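Local coordinates for protein TetR family transcriptional regulator (Clostridium perfringens, PDB 6AZH) that probably binds operator DNA as a homodimer of the TetR family and controls transcription, perhaps of fatty acid metabolism genes, in response to a small-molecule ligand, at residues 13-16 / 17-21; 37-40 / 41-44; 52-55 / 56-60; 99-102 / 103-107. All blocks are in the same frame, centred on the assembly; numbering follows the deposited sequence.

Interaction 1. Residues 13-16 / 17-21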
loop_
_atom_site.group_PDB
_atom_site.type_symbol
_atom_site.label_atom_id
_atom_site.label_comp_id
_atom_site.label_asym_id
_atom_site.label_seq_id
_atom_site.Cartn_x
_atom_site.Cartn_y
_atom_site.Cartn_z
ATOM N N GLU A 13 -0.766 20.578 -10.093
ATOM C CA GLU A 13 0.552 19.965 -10.208
ATOM C C GLU A 13 1.414 20.247 -8.985
ATOM O O GLU A 13 2.122 19.355 -8.503
ATOM C CB GLU A 13 1.240 20.434 -11.486
ATOM C CG GLU A 13 0.775 19.645 -12.704
ATOM C CD GLU A 13 1.355 20.138 -14.013
ATOM O OE1 GLU A 13 2.344 20.906 -13.988
ATOM O OE2 GLU A 13 0.815 19.754 -15.074
ATOM N N ALA A 14 1.382 21.475 -8.460
ATOM C CA ALA A 14 2.170 21.756 -7.269
ATOM C C ALA A 14 1.640 21.003 -6.059
ATOM O O ALA A 14 2.426 20.519 -5.232
ATOM C CB ALA A 14 2.199 23.268 -6.981
ATOM N N ALA A 15 0.319 20.926 -5.911
ATOM C CA ALA A 15 -0.244 20.273 -4.737
ATOM C C ALA A 15 0.143 18.799 -4.705
ATOM O O ALA A 15 0.437 18.251 -3.639
ATOM C CB ALA A 15 -1.764 20.415 -4.719
ATOM N N ILE A 16 0.150 18.146 -5.864
ATOM C CA ILE A 16 0.574 16.744 -5.894
ATOM C C ILE A 16 1.953 16.595 -5.268
ATOM O O ILE A 16 2.176 15.729 -4.415
ATOM C CB ILE A 16 0.557 16.194 -7.330
ATOM C CG1 ILE A 16 -0.870 15.884 -7.760
ATOM C CG2 ILE A 16 1.392 14.934 -7.401
ATOM C CD1 ILE A 16 -1.035 15.779 -9.259
ATOM N N ASN A 17 2.903 17.445 -5.681
ATOM C CA ASN A 17 4.270 17.309 -5.184
ATOM C C ASN A 17 4.373 17.663 -3.703
ATOM O O ASN A 17 5.077 16.981 -2.949
ATOM C CB ASN A 17 5.220 18.161 -6.016
ATOM C CG ASN A 17 5.477 17.568 -7.366
ATOM O OD1 ASN A 17 5.496 16.344 -7.523
ATOM N ND2 ASN A 17 5.663 18.424 -8.362
ATOM N N VAL A 18 3.671 18.707 -3.258
ATOM C CA VAL A 18 3.703 19.063 -1.839
ATOM C C VAL A 18 3.121 17.934 -0.997
ATOM O O VAL A 18 3.749 17.460 -0.040
ATOM C CB VAL A 18 2.956 20.386 -1.594
ATOM C CG1 VAL A 18 2.883 20.665 -0.110
ATOM C CG2 VAL A 18 3.672 21.545 -2.312
ATOM N N PHE A 19 1.910 17.487 -1.342
ATOM C CA PHE A 19 1.288 16.380 -0.618
ATOM C C PHE A 19 2.161 15.121 -0.662
ATOM O O PHE A 19 2.276 14.409 0.338
ATOM C CB PHE A 19 -0.101 16.085 -1.195
ATOM C CG PHE A 19 -1.159 17.085 -0.816
ATOM C CD1 PHE A 19 -1.360 17.436 0.514
ATOM C CD2 PHE A 19 -1.981 17.649 -1.791
ATOM C CE1 PHE A 19 -2.354 18.344 0.866
ATOM C CE2 PHE A 19 -2.979 18.557 -1.455
ATOM C CZ PHE A 19 -3.166 18.910 -0.117
ATOM N N ALA A 20 2.775 14.822 -1.811
ATOM C CA ALA A 20 3.592 13.609 -1.891
ATOM C C ALA A 20 4.867 13.729 -1.067
ATOM O O ALA A 20 5.350 12.731 -0.525
ATOM C CB ALA A 20 3.946 13.285 -3.343
ATOM N N THR A 21 5.414 14.934 -0.953
ATOM C CA THR A 21 6.658 15.135 -0.222
ATOM C C THR A 21 6.421 15.163 1.286
ATOM O O THR A 21 7.115 14.483 2.049
ATOM C CB THR A 21 7.307 16.441 -0.694
ATOM O OG1 THR A 21 7.739 16.282 -2.051
ATOM C CG2 THR A 21 8.498 16.811 0.193
#
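Phe-19 lies one helical turn beyond Ala-15, and its side chain leans back over that turn. Its CB sits beside Ala-15 O, and CG stays close to the same oxygen because it lies anti to the carbonyl carbon and beside the backbone N (chi1 -75°). Farther out, CD2 of Phe-19 comes within 3.1 Å of Ala-15 O, which meets the ring obliquely. CE2 then passes from the backbone to the methyl group, 3.9 Å from Ala-15 CB. Beyond the turn, the Phe-19 ring meets the ring of Phe-54 edge-to-face, while Ala-15 CB packs directly on Ile-53 and Val-57 of helix 50-74.

The same carbonyl oxygen, Ala-15 O, accepts the hydrogen bond of Phe-19 N at 2.8 Å. Its neighbours continue the i to i+4 pattern: Val-18 N binds Ala-14 O at 3.0 Å and Ala-20 N binds Ile-16 O at 2.8 Å, whereas Asn-17 N makes only a weak bond to Glu-13 O. CG2 of Val-18 also turns back to within 3.3 Å of Ala-14 O. Toward the end of the segment, Asn-17 O takes two bonds from one residue: Thr-21 N and Thr-21 OG1, both at 2.9 Å, approach from opposite faces of the carbonyl plane.

On helix 6-26, the first helix of the TetR-type DNA-binding domain, the carbonyls of Ala-14, Ala-15 and Ile-16 thus each take a bond from the next turn, and the small and aromatic side chains of Ala-15 and Phe-19 present carbon surface to helix 50-74.

Interaction 2. Residues 37-40 / 41-44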
loop_
_atom_site.group_PDB
_atom_site.type_symbol
_atom_site.label_atom_id
_atom_site.label_comp_id
_atom_site.label_asym_id
_atom_site.label_seq_id
_atom_site.Cartn_x
_atom_site.Cartn_y
_atom_site.Cartn_z
ATOM N N ASN A 37 3.314 29.053 -8.022
ATOM C CA ASN A 37 3.445 30.385 -8.615
ATOM C C ASN A 37 2.069 30.985 -8.876
ATOM O O ASN A 37 1.805 31.528 -9.947
ATOM C CB ASN A 37 4.257 30.336 -9.909
ATOM C CG ASN A 37 5.706 30.631 -9.690
ATOM O OD1 ASN A 37 6.138 31.774 -9.825
ATOM N ND2 ASN A 37 6.476 29.602 -9.365
ATOM N N VAL A 38 1.176 30.844 -7.899
ATOM C CA VAL A 38 -0.172 31.392 -7.942
ATOM C C VAL A 38 -0.327 32.347 -6.765
ATOM O O VAL A 38 -0.051 31.973 -5.620
ATOM C CB VAL A 38 -1.234 30.284 -7.884
ATOM C CG1 VAL A 38 -2.609 30.865 -7.655
ATOM C CG2 VAL A 38 -1.212 29.486 -9.173
ATOM N N ALA A 39 -0.754 33.573 -7.043
ATOM C CA ALA A 39 -0.980 34.524 -5.961
ATOM C C ALA A 39 -1.951 33.934 -4.937
ATOM O O ALA A 39 -2.976 33.355 -5.301
ATOM C CB ALA A 39 -1.528 35.836 -6.533
ATOM N N LYS A 40 -1.636 34.092 -3.643
ATOM C CA LYS A 40 -2.431 33.411 -2.620
ATOM C C LYS A 40 -3.888 33.861 -2.642
ATOM O O LYS A 40 -4.798 33.052 -2.414
ATOM C CB LYS A 40 -1.820 33.623 -1.231
ATOM C CG LYS A 40 -1.904 32.382 -0.347
ATOM C CD LYS A 40 -1.355 32.619 1.050
ATOM C CE LYS A 40 0.072 33.116 1.018
ATOM N NZ LYS A 40 0.865 32.553 2.150
ATOM N N GLY A 41 -4.135 35.145 -2.913
ATOM C CA GLY A 41 -5.513 35.606 -3.010
ATOM C C GLY A 41 -6.283 34.917 -4.122
ATOM O O GLY A 41 -7.474 34.626 -3.981
ATOM N N THR A 42 -5.610 34.644 -5.242
ATOM C CA THR A 42 -6.244 33.931 -6.349
ATOM C C THR A 42 -6.433 32.456 -6.007
ATOM O O THR A 42 -7.452 31.853 -6.373
ATOM C CB THR A 42 -5.404 34.126 -7.612
ATOM O OG1 THR A 42 -5.396 35.526 -7.949
ATOM C CG2 THR A 42 -5.965 33.331 -8.804
ATOM N N LEU A 43 -5.474 31.859 -5.290
ATOM C CA LEU A 43 -5.688 30.501 -4.795
ATOM C C LEU A 43 -6.953 30.442 -3.952
ATOM O O LEU A 43 -7.821 29.593 -4.168
ATOM C CB LEU A 43 -4.481 30.002 -3.994
ATOM C CG LEU A 43 -4.623 28.570 -3.422
ATOM C CD1 LEU A 43 -3.269 27.886 -3.288
ATOM C CD2 LEU A 43 -5.349 28.514 -2.065
ATOM N N TYR A 44 -7.072 31.341 -2.972
ATOM C CA TYR A 44 -8.216 31.275 -2.078
ATOM C C TYR A 44 -9.518 31.638 -2.779
ATOM O O TYR A 44 -10.590 31.238 -2.312
ATOM C CB TYR A 44 -7.980 32.188 -0.871
ATOM C CG TYR A 44 -7.153 31.571 0.247
ATOM C CD1 TYR A 44 -7.560 30.394 0.884
ATOM C CD2 TYR A 44 -5.985 32.180 0.679
ATOM C CE1 TYR A 44 -6.816 29.849 1.927
ATOM C CE2 TYR A 44 -5.233 31.652 1.725
ATOM C CZ TYR A 44 -5.644 30.484 2.334
ATOM O OH TYR A 44 -4.883 29.962 3.353
#
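Leu-43 N donates to Ala-39 O at 2.9 Å, a nearly straight bond (N-H...O 162°) that starts the hydrogen bonding of helix 40-46 from its N-cap residue. The next bond, Tyr-44 N to Lys-40 O, is equally long at 2.9 Å. Lys-40 also has a charged partner outside the turn: its NZ forms a salt bridge with OD1 of Asp-30 on helix 29-36.

Around these bonds the side chains fold along the first turn. Lys-40 and Tyr-44 run side by side and point the same way, the aliphatic part of the lysine flanking the tyrosine ring; Lys-40 CG lies 4.0 Å from Tyr-44 CE2, and Lys-40 CD is nearly as close to that atom. The ring starts beside the turn's carbonyl, since Tyr-44 CG stands anti to its own carbonyl carbon (chi1 -83°), bringing CD2 within 3.4 Å of Lys-40 O. One face of the same ring receives CD2 of Leu-43, offset toward the rim. At the other end of the turn Val-38 CG1 packs 4.2 Å from Leu-43 CB, and Thr-42 CB rests 3.4 Å from Ala-39 O. Val-38 and Leu-43 continue inward onto helix 6-26, through Ala-10 and Ile-11 respectively.

This is the turn of the helix-turn-helix entering helix 40-46, the recognition helix in TetR-family proteins. Val-38 and Leu-43 tie the helix start to the domain core through carbon contacts; Lys-40 and Tyr-44 are exposed, the lysine ammonium held by Asp-30, on a helix that probably meets DNA, as in the family.

Interaction 3. Residues 52-55 / 56-60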
loop_
_atom_site.group_PDB
_atom_site.type_symbol
_atom_site.label_atom_id
_atom_site.label_comp_id
_atom_site.label_asym_id
_atom_site.label_seq_id
_atom_site.Cartn_x
_atom_site.Cartn_y
_atom_site.Cartn_z
ATOM N N GLU A 52 -9.947 21.356 0.567
ATOM C CA GLU A 52 -10.580 21.523 -0.737
ATOM C C GLU A 52 -9.584 21.264 -1.857
ATOM O O GLU A 52 -9.933 20.639 -2.869
ATOM C CB GLU A 52 -11.199 22.923 -0.855
ATOM C CG GLU A 52 -12.513 23.068 -0.101
ATOM C CD GLU A 52 -13.361 24.264 -0.549
ATOM O OE1 GLU A 52 -12.969 24.980 -1.494
ATOM O OE2 GLU A 52 -14.429 24.490 0.062
ATOM N N ILE A 53 -8.332 21.706 -1.692
ATOM C CA ILE A 53 -7.330 21.451 -2.724
ATOM C C ILE A 53 -7.102 19.953 -2.861
ATOM O O ILE A 53 -7.102 19.404 -3.969
ATOM C CB ILE A 53 -6.011 22.177 -2.424
ATOM C CG1 ILE A 53 -6.202 23.707 -2.444
ATOM C CG2 ILE A 53 -4.959 21.772 -3.467
ATOM C CD1 ILE A 53 -5.003 24.472 -1.896
ATOM N N PHE A 54 -6.916 19.278 -1.724
ATOM C CA PHE A 54 -6.700 17.832 -1.732
ATOM C C PHE A 54 -7.799 17.096 -2.489
ATOM O O PHE A 54 -7.514 16.254 -3.348
ATOM C CB PHE A 54 -6.617 17.317 -0.294
ATOM C CG PHE A 54 -6.329 15.843 -0.208
ATOM C CD1 PHE A 54 -7.363 14.917 -0.169
ATOM C CD2 PHE A 54 -5.018 15.389 -0.194
ATOM C CE1 PHE A 54 -7.086 13.565 -0.109
ATOM C CE2 PHE A 54 -4.743 14.022 -0.136
ATOM C CZ PHE A 54 -5.779 13.124 -0.090
ATOM N N ASN A 55 -9.070 17.379 -2.161
ATOM C CA ASN A 55 -10.172 16.628 -2.760
ATOM C C ASN A 55 -10.268 16.887 -4.258
ATOM O O ASN A 55 -10.538 15.964 -5.042
ATOM C CB ASN A 55 -11.482 16.988 -2.061
ATOM C CG ASN A 55 -11.565 16.415 -0.666
ATOM O OD1 ASN A 55 -10.857 15.460 -0.327
ATOM N ND2 ASN A 55 -12.435 16.992 0.158
ATOM N N PHE A 56 -10.058 18.141 -4.664
ATOM C CA PHE A 56 -10.016 18.485 -6.081
ATOM C C PHE A 56 -8.923 17.700 -6.804
ATOM O O PHE A 56 -9.164 17.122 -7.876
ATOM C CB PHE A 56 -9.802 20.001 -6.206
ATOM C CG PHE A 56 -9.257 20.432 -7.525
ATOM C CD1 PHE A 56 -10.102 20.651 -8.596
ATOM C CD2 PHE A 56 -7.900 20.657 -7.683
ATOM C CE1 PHE A 56 -9.599 21.049 -9.816
ATOM C CE2 PHE A 56 -7.396 21.059 -8.902
ATOM C CZ PHE A 56 -8.246 21.252 -9.960
ATOM N N VAL A 57 -7.724 17.628 -6.207
ATOM C CA VAL A 57 -6.618 16.889 -6.819
ATOM C C VAL A 57 -6.973 15.405 -6.951
ATOM O O VAL A 57 -6.761 14.789 -8.007
ATOM C CB VAL A 57 -5.313 17.083 -6.018
ATOM C CG1 VAL A 57 -4.211 16.187 -6.567
ATOM C CG2 VAL A 57 -4.854 18.569 -6.030
ATOM N N ILE A 58 -7.524 14.810 -5.884
ATOM C CA ILE A 58 -7.917 13.396 -5.951
ATOM C C ILE A 58 -8.924 13.184 -7.070
ATOM O O ILE A 58 -8.797 12.258 -7.880
ATOM C CB ILE A 58 -8.503 12.917 -4.608
ATOM C CG1 ILE A 58 -7.445 12.890 -3.497
ATOM C CG2 ILE A 58 -9.219 11.550 -4.789
ATOM C CD1 ILE A 58 -6.267 11.965 -3.751
ATOM N N SER A 59 -9.951 14.037 -7.124
ATOM C CA SER A 59 -11.016 13.836 -8.101
ATOM C C SER A 59 -10.489 13.995 -9.525
ATOM O O SER A 59 -10.709 13.129 -10.379
ATOM C CB SER A 59 -12.164 14.810 -7.833
ATOM O OG SER A 59 -13.243 14.553 -8.710
ATOM N N LYS A 60 -9.761 15.082 -9.790
ATOM C CA LYS A 60 -9.190 15.275 -11.120
ATOM C C LYS A 60 -8.206 14.163 -11.474
ATOM O O LYS A 60 -8.241 13.628 -12.593
ATOM C CB LYS A 60 -8.510 16.636 -11.216
ATOM C CG LYS A 60 -7.642 16.804 -12.446
ATOM C CD LYS A 60 -8.499 16.838 -13.720
ATOM C CE LYS A 60 -9.614 17.897 -13.616
ATOM N NZ LYS A 60 -10.591 17.837 -14.754
#
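Phe-54 O receives Ile-58 N at 2.9 Å in a nearly straight bond (N-H...O 167°), and the side chains of the same two residues also meet. Ile-58 CG1 lies over one face of the Phe-54 ring, 3.5 Å from CE1, and Ile-58 CD1 reaches on to CZ at 3.9 Å. The ring comes forward to meet them with CG anti to the backbone N (chi1 -177°), while Ile-58 turns its CG1 branch back beside its own N and to within 3.4 Å of Phe-54 O. Asn-55 OD1 stands at the edge of the Phe-54 ring, in its plane.

Helix 50-74 joins the DNA-binding domain to the ligand-binding domain in the TetR fold, and these turns lie near its start. Its faces are divided among neighbours: Ile-53 packs on Ile-11 of helix 6-26, whereas Ile-58 packs on Leu-118 of helix 113-138 and Val-104 of helix 98-106. The Phe-54 ring also meets Tyr-24 edge-to-face.

One residue back along the helix, Ile-53 and Val-57 repeat the i to i+4 pairing with methyl groups alone, Ile-53 CG2 to Val-57 CG2 at 4.1 Å. Val-57 CG2 also approaches Ile-53 O at 3.2 Å, the oxygen that accepts Val-57 N at 2.9 Å. On another face of the helix, Phe-56 N is bonded to Glu-52 O, and the Phe-56 ring brings its edge toward Ile-53 O, with CD2 4.0 Å away. The Glu-52 carboxylate itself turns back past the start of the helix, where OE1 accepts a bond from Lys-48 N just ahead of it.

Interaction 4. Residues 99-102 / 103-107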
loop_
_atom_site.group_PDB
_atom_site.type_symbol
_atom_site.label_atom_id
_atom_site.label_comp_id
_atom_site.label_asym_id
_atom_site.label_seq_id
_atom_site.Cartn_x
_atom_site.Cartn_y
_atom_site.Cartn_z
ATOM N N ALA A 99 4.192 10.545 -8.072
ATOM C CA ALA A 99 3.908 11.463 -6.971
ATOM C C ALA A 99 2.436 11.401 -6.578
ATOM O O ALA A 99 2.100 11.300 -5.387
ATOM C CB ALA A 99 4.317 12.890 -7.352
ATOM N N PHE A 100 1.544 11.456 -7.572
ATOM C CA PHE A 100 0.111 11.376 -7.305
ATOM C C PHE A 100 -0.241 10.106 -6.542
ATOM O O PHE A 100 -1.017 10.143 -5.576
ATOM C CB PHE A 100 -0.676 11.451 -8.623
ATOM C CG PHE A 100 -2.153 11.228 -8.458
ATOM C CD1 PHE A 100 -2.985 12.252 -8.071
ATOM C CD2 PHE A 100 -2.716 9.993 -8.707
ATOM C CE1 PHE A 100 -4.372 12.042 -7.893
ATOM C CE2 PHE A 100 -4.072 9.785 -8.552
ATOM C CZ PHE A 100 -4.904 10.802 -8.142
ATOM N N PHE A 101 0.312 8.966 -6.960
ATOM C CA PHE A 101 -0.056 7.708 -6.323
ATOM C C PHE A 101 0.441 7.638 -4.883
ATOM O O PHE A 101 -0.260 7.112 -4.015
ATOM C CB PHE A 101 0.470 6.529 -7.137
ATOM C CG PHE A 101 -0.301 5.276 -6.910
ATOM C CD1 PHE A 101 -1.502 5.069 -7.566
ATOM C CD2 PHE A 101 0.156 4.321 -6.020
ATOM C CE1 PHE A 101 -2.223 3.917 -7.360
ATOM C CE2 PHE A 101 -0.564 3.162 -5.805
ATOM C CZ PHE A 101 -1.758 2.968 -6.468
ATOM N N LYS A 102 1.630 8.189 -4.605
ATOM C CA LYS A 102 2.122 8.275 -3.228
ATOM C C LYS A 102 1.217 9.145 -2.365
ATOM O O LYS A 102 0.957 8.823 -1.195
ATOM C CB LYS A 102 3.537 8.849 -3.211
ATOM C CG LYS A 102 4.593 7.918 -3.760
ATOM C CD LYS A 102 5.917 8.654 -3.850
ATOM C CE LYS A 102 6.914 7.867 -4.652
ATOM N NZ LYS A 102 8.011 8.765 -5.084
HETATM N N MSE A 103 0.784 10.282 -2.906
HETATM C CA MSE A 103 -0.159 11.149 -2.232
HETATM C C MSE A 103 -1.407 10.363 -1.827
HETATM O O MSE A 103 -1.856 10.451 -0.680
HETATM C CB MSE A 103 -0.536 12.306 -3.145
HETATM C CG MSE A 103 -1.925 12.841 -2.893
HETATM SE SE MSE A 103 -2.275 14.344 -3.983
HETATM C CE MSE A 103 -2.646 13.371 -5.436
ATOM N N VAL A 104 -1.957 9.591 -2.778
ATOM C CA VAL A 104 -3.121 8.742 -2.502
ATOM C C VAL A 104 -2.790 7.736 -1.407
ATOM O O VAL A 104 -3.508 7.617 -0.409
ATOM C CB VAL A 104 -3.580 8.018 -3.787
ATOM C CG1 VAL A 104 -4.613 6.942 -3.468
ATOM C CG2 VAL A 104 -4.171 8.992 -4.787
HETATM N N MSE A 105 -1.707 6.990 -1.590
HETATM C CA MSE A 105 -1.340 5.961 -0.635
HETATM C C MSE A 105 -1.138 6.499 0.763
HETATM O O MSE A 105 -1.462 5.826 1.729
HETATM C CB MSE A 105 -0.083 5.218 -1.069
HETATM C CG MSE A 105 -0.214 4.609 -2.413
HETATM SE SE MSE A 105 -1.451 3.119 -2.210
HETATM C CE MSE A 105 -3.017 3.863 -3.212
ATOM N N SER A 106 -0.613 7.714 0.873
ATOM C CA SER A 106 -0.363 8.262 2.203
ATOM C C SER A 106 -1.650 8.544 2.971
ATOM O O SER A 106 -1.614 8.633 4.206
ATOM C CB SER A 106 0.485 9.523 2.089
ATOM O OG SER A 106 -0.301 10.620 1.642
ATOM N N GLN A 107 -2.789 8.654 2.286
ATOM C CA GLN A 107 -4.026 9.060 2.935
ATOM C C GLN A 107 -5.082 7.964 2.980
ATOM O O GLN A 107 -6.207 8.227 3.421
ATOM C CB GLN A 107 -4.581 10.317 2.252
ATOM C CG GLN A 107 -3.886 11.584 2.735
ATOM C CD GLN A 107 -4.253 11.910 4.167
ATOM O OE1 GLN A 107 -5.419 12.136 4.477
ATOM N NE2 GLN A 107 -3.260 11.903 5.054
#
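Selenium meets an aromatic ring in the pairing of Met-105 with Phe-101: SE lies 4.6 Å from the Phe-101 ring centroid and 48° off its normal, an oblique Met-aromatic contact. Met-105 and Met-103 are both selenomethionine, the selenium standing in for sulfur. The chain of Met-105 bends at chi2 (-71°) and again about the SE bond, bringing CG, SE and CE to the CD2-CE2-CZ side of the ring; CG is 3.6 Å from Phe-101 CD2, and the methyl CE is 3.6 Å from CZ. Met-105 N also binds Phe-101 O at 2.8 Å.

A second contact with a ring lies one residue earlier in the helix. Val-104 CG2 sits over one face of the Phe-100 ring, 4.1 Å from its centroid, in a CH-pi contact displaced toward the rim at CE2 and CZ. Val-104 CG2 stands beside its own backbone N, a placement that turns this methyl back toward Phe-100. Met-103 also brings its CE to the Phe-100 ring, but the modelled approach is too close for its detail to be trusted.

Toward the helix end Ser-106 is tied twice to the preceding turn, its N to Lys-102 O at 2.8 Å and its OG to Met-103 O at 2.8 Å. Outside the segments Phe-101 packs on Phe-155 of helix 147-165, and Met-105 on Trp-109 of the second subunit.

Short helix 98-106 belongs to the C-terminal, presumably ligand-binding, domain and packs Met-103 on Phe-19 of helix 6-26 and Val-57 of helix 50-74, where that domain meets the DNA-binding one, as in the all-helical TetR fold.

Overall arrangement
Along the chain the four contacts follow in series: on helix 6-26, at the start of helix 40-46, on helix 50-74 and on helix 98-106. Interactions 1, 3 and 4 are grouped, with centres about 9 to 12 Å apart, and touch pairwise; Ile-16 of interaction 1 meets both Val-57 and Ala-99. Interaction 2 lies at the far end, its centre about 24 Å from that of interaction 4, and joins the group through Leu-43 on Ile-53. Interactions 1 and 4 also touch the second subunit. Packing runs from the C-terminal domain through helices 50-74 and 6-26 to the helix-turn-helix and could carry ligand-induced movement, as in other TetR-family regulators.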